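Local atomic coordinates of putative rhamnosidase (PDB entry 3W5M), a protein that hydrolyses terminal non-reducing alpha-L-rhamnose residues from citrus flavonoid glycosides and gum arabic, and binds L-rhamnose through a calcium-dependent carbohydrate-binding module. Residues 123-127 with 128-132; 389-392 with 393-397; 576-579 with 580-584; 824-827 with 828-831; 833-836 with 837-840. All blocks are in the same frame, centred on the assembly; numbering follows the deposited sequence.

In the fold
The five contacts illustrate how short stretches of chain are folded locally, each with a chemistry suited to its place. Contacts 1 to 4 lie at the surface, whereas contact 5 is partly buried between helices. Contacts 1 and 2 touch through polar side chains, so that a one-turn helix is joined to the loop that leads into strand 398-407. Contact 3, with centre about 35 Å from that of contact 1, relies on a proline over an aromatic face. Contacts 4 and 5 share helix 829-842, the first at its water-bridged start and the second within its regularly bonded body.

Contact 1: residues 123-127 with 128-132; sequences ISAPA and PLTEA
The carbonyl oxygen of P126 is gripped by two backbone N-H groups. L129 N lies 2.9 Å from P126 O, well above the carbonyl plane, and T130 N adds a weak bond to the same atom. P126 thus holds the N-cap position of the one-turn helix 127-130, which follows edge strand 123-124 after the two linking residues A125 and P126. The turn is closed at its far end by E131 N, 2.9 Å from A127 O. Inside it, T130 turns its methyl back toward A125: CG2 stands 3.6 Å from A125 CB and 3.4 Å from A125 O, a buried oxygen with no polar partner in the model. A chi1 of 58° puts CG2 there and places OG1 between the backbone N and the carbonyl carbon. With a valine at T130, that hydroxyl is gone and the E131 carboxylate would probably lose one of the groups that fix its rotation. On the other flank L129 and P126 lie side by side, both resting on L459 and A423 of the adjoining strands. A salt bridge from E131 to R396 ties the turn to the loop before strand 398-407, while T130 OG1 donates to E131 OE2 over 3.2 Å, from above the carboxylate plane.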
# COMPACT_ATOMS: atom_id res chain seq x y z
N ILE A 123 8.33 3.68 -24.43
CA ILE A 123 8.58 5.06 -24.81
C ILE A 123 8.53 6.02 -23.62
O ILE A 123 7.80 5.78 -22.64
CB ILE A 123 7.62 5.56 -25.90
CG1 ILE A 123 6.16 5.50 -25.41
CG2 ILE A 123 7.83 4.84 -27.23
CD1 ILE A 123 5.17 6.11 -26.39
N SER A 124 9.25 7.13 -23.75
CA SER A 124 9.34 8.18 -22.73
C SER A 124 9.16 9.53 -23.41
O SER A 124 9.45 9.65 -24.60
CB SER A 124 10.73 8.18 -22.11
OG SER A 124 10.90 7.16 -21.16
N ALA A 125 8.74 10.55 -22.65
CA ALA A 125 8.82 11.92 -23.15
C ALA A 125 10.31 12.30 -23.31
O ALA A 125 11.15 11.76 -22.59
CB ALA A 125 8.14 12.88 -22.18
N PRO A 126 10.63 13.20 -24.27
CA PRO A 126 12.04 13.57 -24.50
C PRO A 126 12.64 14.42 -23.38
O PRO A 126 11.89 14.89 -22.50
CB PRO A 126 11.95 14.35 -25.82
CG PRO A 126 10.61 15.00 -25.75
CD PRO A 126 9.72 13.95 -25.17
N ALA A 127 13.96 14.61 -23.41
CA ALA A 127 14.72 15.26 -22.33
C ALA A 127 14.21 16.65 -21.87
O ALA A 127 14.20 16.92 -20.67
CB ALA A 127 16.21 15.31 -22.66
N PRO A 128 13.79 17.51 -22.82
CA PRO A 128 13.25 18.81 -22.42
C PRO A 128 12.01 18.72 -21.49
O PRO A 128 11.70 19.67 -20.77
CB PRO A 128 12.85 19.46 -23.76
CG PRO A 128 13.70 18.80 -24.79
CD PRO A 128 14.00 17.41 -24.28
N LEU A 129 11.31 17.58 -21.52
CA LEU A 129 10.08 17.39 -20.74
C LEU A 129 10.29 16.55 -19.46
O LEU A 129 9.50 16.64 -18.52
CB LEU A 129 8.97 16.79 -21.62
CG LEU A 129 8.53 17.58 -22.87
CD1 LEU A 129 7.39 16.85 -23.60
CD2 LEU A 129 8.12 19.01 -22.51
N THR A 130 11.35 15.76 -19.42
CA THR A 130 11.57 14.85 -18.30
C THR A 130 12.78 15.24 -17.45
O THR A 130 13.01 14.64 -16.39
CB THR A 130 11.79 13.41 -18.77
OG1 THR A 130 12.91 13.35 -19.67
CG2 THR A 130 10.55 12.87 -19.46
N GLU A 131 13.58 16.19 -17.92
CA GLU A 131 14.70 16.66 -17.10
C GLU A 131 14.48 18.09 -16.68
O GLU A 131 14.05 18.92 -17.47
CB GLU A 131 16.03 16.53 -17.84
CG GLU A 131 16.78 15.26 -17.49
CD GLU A 131 16.25 14.06 -18.24
OE1 GLU A 131 16.72 13.82 -19.38
OE2 GLU A 131 15.38 13.34 -17.68
N ALA A 132 14.79 18.38 -15.43
CA ALA A 132 14.80 19.76 -14.96
C ALA A 132 15.90 20.50 -15.69
O ALA A 132 16.90 19.87 -16.10
CB ALA A 132 15.03 19.80 -13.45

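Contact 2: residues 389-392 with 393-397; sequences GPHQ and YGERP
A tight turn in the loop that joins helix 379-382 to strand 398-407 brings H391 against G394 and E395. The CA atoms of H391 and G394 come within 5.0 Å of each other, and H391 CA makes a CH...O contact of 3.2 Å with G394 O, a buried oxygen without a polar partner in the model. E395 is bent at chi2 (-88°), which folds its carboxylate back over the imidazole. OE1 stands 3.4 Å above the H391 ring plane, displaced toward the rim near ND1, and the two planes are 40° apart. P390 CB covers the opposite face, so the ring is sandwiched between proline and carboxylate. With a glycine in place of H391, the E395 carboxylate is likely to be free to swing and P390 CB to lose the ring it lies against. Beside the turn, Q392 NE2 donates to G389 O at 2.9 Å, approaching from above the carbonyl plane and linking Q392 back to G389. Y393 points the other way, where its hydroxyl bonds to W347 NE1 and its ring meets Y350 edge-to-face. Q392 lies about 11 Å, side chain to side chain, from the rhamnose-binding D635. With Q392 and Y393 at its corners, the backbone follows a course close to that of a type I beta turn.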
# COMPACT_ATOMS: atom_id res chain seq x y z
N GLY A 389 14.57 9.22 -1.05
CA GLY A 389 14.69 10.08 -2.24
C GLY A 389 14.24 9.40 -3.52
O GLY A 389 13.64 8.31 -3.48
N PRO A 390 14.49 10.06 -4.67
CA PRO A 390 13.96 9.67 -5.96
C PRO A 390 14.88 8.73 -6.72
O PRO A 390 15.94 8.35 -6.18
CB PRO A 390 13.82 11.03 -6.68
CG PRO A 390 14.91 11.87 -6.09
CD PRO A 390 15.27 11.30 -4.75
N HIS A 391 14.47 8.32 -7.93
CA HIS A 391 15.29 7.52 -8.85
C HIS A 391 15.74 6.19 -8.25
O HIS A 391 16.87 5.77 -8.46
CB HIS A 391 16.50 8.34 -9.33
CG HIS A 391 16.13 9.66 -9.89
ND1 HIS A 391 16.95 10.77 -9.82
CD2 HIS A 391 14.99 10.07 -10.51
CE1 HIS A 391 16.34 11.80 -10.40
NE2 HIS A 391 15.15 11.40 -10.82
N GLN A 392 14.85 5.53 -7.51
CA GLN A 392 15.18 4.21 -6.94
C GLN A 392 15.42 3.16 -8.04
O GLN A 392 16.28 2.31 -7.89
CB GLN A 392 14.12 3.74 -5.95
CG GLN A 392 13.94 4.66 -4.74
CD GLN A 392 15.21 4.83 -3.94
OE1 GLN A 392 15.97 3.87 -3.75
NE2 GLN A 392 15.43 6.03 -3.43
N TYR A 393 14.68 3.22 -9.14
CA TYR A 393 14.81 2.22 -10.19
C TYR A 393 15.28 2.78 -11.53
O TYR A 393 15.81 2.06 -12.38
CB TYR A 393 13.49 1.45 -10.39
CG TYR A 393 12.97 0.73 -9.16
CD1 TYR A 393 12.15 1.36 -8.25
CD2 TYR A 393 13.32 -0.61 -8.91
CE1 TYR A 393 11.66 0.70 -7.13
CE2 TYR A 393 12.87 -1.27 -7.78
CZ TYR A 393 12.03 -0.64 -6.90
OH TYR A 393 11.56 -1.29 -5.78
N GLY A 394 15.04 4.07 -11.73
CA GLY A 394 15.40 4.71 -13.00
C GLY A 394 15.14 6.20 -12.88
O GLY A 394 14.58 6.67 -11.86
N GLU A 395 15.50 6.94 -13.92
CA GLU A 395 15.46 8.41 -13.86
C GLU A 395 14.23 9.01 -14.51
O GLU A 395 13.83 10.12 -14.15
CB GLU A 395 16.66 9.02 -14.59
CG GLU A 395 18.02 8.50 -14.17
CD GLU A 395 18.61 9.26 -13.01
OE1 GLU A 395 18.47 10.51 -12.97
OE2 GLU A 395 19.24 8.63 -12.13
N ARG A 396 13.69 8.32 -15.51
CA ARG A 396 12.60 8.85 -16.33
C ARG A 396 11.54 7.79 -16.46
O ARG A 396 11.87 6.60 -16.69
CB ARG A 396 13.08 9.19 -17.75
CG ARG A 396 14.00 10.39 -17.83
CD ARG A 396 14.77 10.40 -19.14
NE ARG A 396 16.20 10.60 -18.88
CZ ARG A 396 17.06 9.61 -18.65
NH1 ARG A 396 16.65 8.35 -18.67
NH2 ARG A 396 18.34 9.88 -18.42
N PRO A 397 10.27 8.19 -16.37
CA PRO A 397 9.26 7.16 -16.59
C PRO A 397 9.02 6.77 -18.06
O PRO A 397 9.26 7.56 -19.00
CB PRO A 397 7.99 7.76 -15.95
CG PRO A 397 8.21 9.21 -15.97
CD PRO A 397 9.69 9.44 -15.84

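Contact 3: residues 576-579 with 580-584; sequences TGFP and GKPST
P582 lies flat against the aromatic ring of F578, and this single CH-pi packing is the main side-chain contact across a loop in the concanavalin-like domain, between strands 572-576 and 587-594. P582 CB sits 4.0 Å from the centroid of the F578 ring and almost exactly on its normal, 2° off. The rest of the pyrrolidine follows the same face toward the rim: P582 CD is 3.6 Å from F578 CD2, P582 N is 3.5 Å from that same carbon, and P582 CA lies 3.7 Å from CE2. The two side chains slide past each other in opposite directions, which spreads the contact from CB to CD instead of leaving it at one point. F578 offers this face because its CG is anti to the backbone N (chi1 -159°), turning the ring toward the returning chain.

The reversal itself is made by the residues between them. G580 adopts positive phi (91°), a conformation in which a CB would collide with P579 O, and carries the backbone round so that K581 turns away from F578, its side chain touching F499, while P582 comes back in. Neither arm of the loop is hydrogen-bonded to the other, so apolar packing does the work. Further out, F578 rests on L513 and V515 of strand 510-515, with P579 also on V515, and P582 rests on F499 of strand 498-503, which places both partners on the sheet. Beyond the proline, S583 N is held by the hydroxyl of S586. Back at the ring, G580 O comes to the edge of F578, near its plane.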
# COMPACT_ATOMS: atom_id res chain seq x y z
N THR A 576 -5.46 26.76 1.57
CA THR A 576 -5.03 28.16 1.52
C THR A 576 -5.11 28.68 0.07
O THR A 576 -5.01 27.90 -0.88
CB THR A 576 -3.63 28.35 2.08
OG1 THR A 576 -2.71 27.58 1.32
CG2 THR A 576 -3.55 27.91 3.55
N GLY A 577 -5.31 29.98 -0.11
CA GLY A 577 -5.44 30.56 -1.45
C GLY A 577 -6.78 30.42 -2.13
O GLY A 577 -6.93 30.82 -3.30
N PHE A 578 -7.77 29.86 -1.41
CA PHE A 578 -9.12 29.70 -1.94
C PHE A 578 -9.71 31.09 -2.19
O PHE A 578 -9.53 32.00 -1.37
CB PHE A 578 -9.99 28.90 -0.96
CG PHE A 578 -11.19 28.27 -1.59
CD1 PHE A 578 -11.12 26.98 -2.13
CD2 PHE A 578 -12.42 28.95 -1.64
CE1 PHE A 578 -12.22 26.39 -2.71
CE2 PHE A 578 -13.52 28.35 -2.22
CZ PHE A 578 -13.43 27.07 -2.76
N PRO A 579 -10.38 31.28 -3.34
CA PRO A 579 -11.04 32.58 -3.51
C PRO A 579 -12.38 32.60 -2.78
O PRO A 579 -13.33 31.92 -3.19
CB PRO A 579 -11.22 32.68 -5.03
CG PRO A 579 -11.27 31.26 -5.50
CD PRO A 579 -10.41 30.47 -4.57
N GLY A 580 -12.46 33.37 -1.70
CA GLY A 580 -13.67 33.38 -0.90
C GLY A 580 -13.58 32.33 0.18
O GLY A 580 -12.50 32.04 0.67
N LYS A 581 -14.71 31.74 0.53
CA LYS A 581 -14.74 30.79 1.63
C LYS A 581 -15.11 29.41 1.13
O LYS A 581 -16.18 29.23 0.55
CB LYS A 581 -15.70 31.25 2.74
CG LYS A 581 -15.19 32.40 3.61
CD LYS A 581 -16.36 33.22 4.16
CE LYS A 581 -16.01 33.96 5.45
NZ LYS A 581 -15.02 35.06 5.27
N PRO A 582 -14.23 28.41 1.36
CA PRO A 582 -14.67 27.06 1.00
C PRO A 582 -15.88 26.62 1.82
O PRO A 582 -16.04 27.01 2.97
CB PRO A 582 -13.46 26.18 1.34
CG PRO A 582 -12.55 27.00 2.18
CD PRO A 582 -12.87 28.45 1.90
N SER A 583 -16.73 25.81 1.22
CA SER A 583 -17.82 25.18 1.93
C SER A 583 -17.52 23.69 1.97
O SER A 583 -16.48 23.25 1.42
CB SER A 583 -19.15 25.46 1.24
OG SER A 583 -19.10 25.05 -0.11
N THR A 584 -18.39 22.92 2.60
CA THR A 584 -18.17 21.48 2.70
C THR A 584 -18.14 20.82 1.31
O THR A 584 -17.51 19.77 1.14
CB THR A 584 -19.20 20.76 3.60
OG1 THR A 584 -20.51 20.87 3.02
CG2 THR A 584 -19.20 21.33 5.02

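Contact 4: residues 824-827 with 828-831; sequences VPDA and LRKA
V824 holds CG1 anti to its own N (chi1 -176°), which lays that methyl against L828, CG1 to CB 3.7 Å, while R829 bends at chi3 (61°) so that its guanidinium returns toward the carbonyl of V824. Together they shape the start of helix 829-842, in the (alpha/alpha)6-barrel, where L828 is the N-cap residue. The valine methyl also reaches L828 O, and P825 CG meets L828 CD1. The backbone closes the turn through L828 N, which donates to P825 O at 2.8 Å, with a weak bond from R829 N to D826 O as well. N-H groups of the first helical turn, lacking a carbonyl within the helix, are met by water: one molecule accepts a hydrogen bond from K830 N and donates one to D826 O, and another links A831 N to A827 O. D826 and R829 lie side by side, OD2 3.8 Å from CD, but the charges do not meet, OD2 being 4.8 Å from NE. The guanidinium instead spends NH1 on L819 O of helix 812-820, against which V824 also packs. A third water joins both arms of the contact, accepting from R829 NH1 at 2.7 Å in the guanidinium plane and donating to V824 O at 2.6 Å.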
# COMPACT_ATOMS: atom_id res chain seq x y z
N VAL A 824 6.57 -23.44 26.11
CA VAL A 824 6.61 -23.77 27.55
C VAL A 824 6.41 -25.29 27.68
O VAL A 824 5.49 -25.83 27.09
CB VAL A 824 5.47 -23.07 28.32
CG1 VAL A 824 5.59 -23.33 29.81
CG2 VAL A 824 5.45 -21.57 28.08
N PRO A 825 7.24 -25.99 28.47
CA PRO A 825 6.87 -27.39 28.73
C PRO A 825 5.43 -27.49 29.26
O PRO A 825 4.99 -26.62 30.02
CB PRO A 825 7.88 -27.84 29.80
CG PRO A 825 8.99 -26.84 29.76
CD PRO A 825 8.40 -25.54 29.28
N ASP A 826 4.69 -28.53 28.85
CA ASP A 826 3.27 -28.61 29.19
C ASP A 826 3.00 -28.59 30.67
O ASP A 826 2.00 -28.04 31.10
CB ASP A 826 2.61 -29.82 28.55
CG ASP A 826 2.40 -29.60 27.07
OD1 ASP A 826 3.36 -29.87 26.33
OD2 ASP A 826 1.31 -29.10 26.67
N ALA A 827 3.91 -29.18 31.45
CA ALA A 827 3.81 -29.20 32.91
C ALA A 827 3.80 -27.81 33.50
O ALA A 827 3.32 -27.61 34.61
CB ALA A 827 4.97 -29.99 33.51
N LEU A 828 4.30 -26.83 32.73
CA LEU A 828 4.50 -25.47 33.24
C LEU A 828 3.63 -24.42 32.57
O LEU A 828 3.79 -23.25 32.84
CB LEU A 828 5.98 -25.09 33.08
CG LEU A 828 6.91 -25.75 34.11
CD1 LEU A 828 8.36 -25.63 33.69
CD2 LEU A 828 6.65 -25.13 35.49
N ARG A 829 2.71 -24.83 31.71
CA ARG A 829 1.81 -23.87 31.05
C ARG A 829 0.91 -23.13 32.03
O ARG A 829 0.76 -21.91 31.93
CB ARG A 829 1.00 -24.54 29.94
CG ARG A 829 1.84 -24.86 28.71
CD ARG A 829 0.99 -25.46 27.60
NE ARG A 829 -0.07 -24.56 27.14
CZ ARG A 829 0.08 -23.67 26.16
NH1 ARG A 829 1.24 -23.56 25.54
NH2 ARG A 829 -0.94 -22.88 25.82
N LYS A 830 0.33 -23.85 32.98
CA LYS A 830 -0.48 -23.25 34.02
C LYS A 830 0.30 -22.15 34.75
O LYS A 830 -0.21 -21.04 34.90
CB LYS A 830 -0.96 -24.31 35.01
CG LYS A 830 -2.00 -23.81 36.01
CD LYS A 830 -2.60 -24.98 36.77
CE LYS A 830 -3.74 -24.52 37.66
NZ LYS A 830 -3.26 -23.64 38.76
N ALA A 831 1.52 -22.47 35.19
CA ALA A 831 2.39 -21.52 35.90
C ALA A 831 2.72 -20.30 35.05
O ALA A 831 2.65 -19.16 35.54
CB ALA A 831 3.67 -22.20 36.38
O HOH W 1 3.62 -24.91 25.54
O HOH W 2 0.29 -26.79 32.91
O HOH W 3 2.11 -25.22 35.80

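Contact 5: residues 833-836 with 837-840; sequences ADRL and VALI
Residues 833-840 form an unbroken run of alpha-helix, in which A833, D834, R835 and L836 accept hydrogen bonds at their carbonyls from the N-H groups of V837, A838, L839 and I840. The four bonds are alike, from A833 O to V837 N at 3.1 Å to L836 O to I840 N at 3.0 Å, so the backbone is paired i to i+4 throughout. Along one side of the helix the side chains of R835 and L839 cross obliquely. R835 starts with CG anti to its N (chi1 -175°) and bends at chi2, which presents one face of the guanidinium to the leucine: L839 CD2 stands 3.6 Å above its plane, over the centre. This apolar cover leaves the charged end to D810, with which R835 NH2 forms a salt bridge, an attraction that probably offsets the nearby like charge of K806. The next ridge is apolar, with L836 CG 4.3 Å from I840 CD1. On a further side of the helix, V837 CG2 lies 3.3 Å from A833 O. R835, L839 and A833 face helix 812-820 through Y815 and L819, while L836 and I840 pack chiefly onto helix 854-863 at L857, V860 and L861, I840 also reaching Q812, so that helix 829-842 is wedged between the two.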
# COMPACT_ATOMS: atom_id res chain seq x y z
N ALA A 833 1.05 -19.13 32.47
CA ALA A 833 -0.17 -18.35 32.26
C ALA A 833 -0.61 -17.59 33.53
O ALA A 833 -1.10 -16.45 33.44
CB ALA A 833 -1.29 -19.22 31.73
N ASP A 834 -0.46 -18.24 34.70
CA ASP A 834 -0.74 -17.60 35.99
C ASP A 834 0.11 -16.33 36.16
O ASP A 834 -0.40 -15.29 36.63
CB ASP A 834 -0.44 -18.57 37.16
CG ASP A 834 -1.58 -19.58 37.43
OD1 ASP A 834 -2.73 -19.38 36.96
OD2 ASP A 834 -1.32 -20.59 38.14
N ARG A 835 1.39 -16.44 35.82
CA ARG A 835 2.37 -15.35 35.88
C ARG A 835 2.01 -14.19 34.91
O ARG A 835 2.26 -13.03 35.22
CB ARG A 835 3.77 -15.89 35.59
CG ARG A 835 4.90 -14.88 35.73
CD ARG A 835 4.81 -14.14 37.06
NE ARG A 835 5.86 -13.13 37.25
CZ ARG A 835 5.78 -12.14 38.13
NH1 ARG A 835 4.71 -12.01 38.90
NH2 ARG A 835 6.77 -11.26 38.24
N LEU A 836 1.45 -14.54 33.75
CA LEU A 836 1.02 -13.55 32.77
C LEU A 836 -0.10 -12.71 33.35
O LEU A 836 -0.06 -11.47 33.30
CB LEU A 836 0.54 -14.23 31.48
CG LEU A 836 -0.06 -13.35 30.39
CD1 LEU A 836 0.94 -12.29 29.88
CD2 LEU A 836 -0.56 -14.26 29.27
N VAL A 837 -1.10 -13.41 33.89
CA VAL A 837 -2.24 -12.79 34.52
C VAL A 837 -1.79 -11.90 35.68
O VAL A 837 -2.37 -10.83 35.91
CB VAL A 837 -3.26 -13.84 34.99
CG1 VAL A 837 -4.39 -13.20 35.76
CG2 VAL A 837 -3.82 -14.58 33.78
N ALA A 838 -0.77 -12.36 36.40
CA ALA A 838 -0.23 -11.64 37.55
C ALA A 838 0.38 -10.31 37.10
O ALA A 838 0.18 -9.28 37.76
CB ALA A 838 0.80 -12.48 38.29
N LEU A 839 1.10 -10.34 35.98
CA LEU A 839 1.73 -9.14 35.41
C LEU A 839 0.70 -8.13 34.90
O LEU A 839 0.89 -6.92 35.04
CB LEU A 839 2.74 -9.49 34.32
CG LEU A 839 3.97 -10.33 34.67
CD1 LEU A 839 4.69 -10.74 33.40
CD2 LEU A 839 4.95 -9.59 35.57
N ILE A 840 -0.39 -8.64 34.31
CA ILE A 840 -1.51 -7.82 33.86
C ILE A 840 -2.24 -7.16 35.05
O ILE A 840 -2.50 -5.94 35.05
CB ILE A 840 -2.50 -8.63 32.99
CG1 ILE A 840 -1.80 -9.08 31.69
CG2 ILE A 840 -3.77 -7.83 32.71
CD1 ILE A 840 -2.63 -9.97 30.77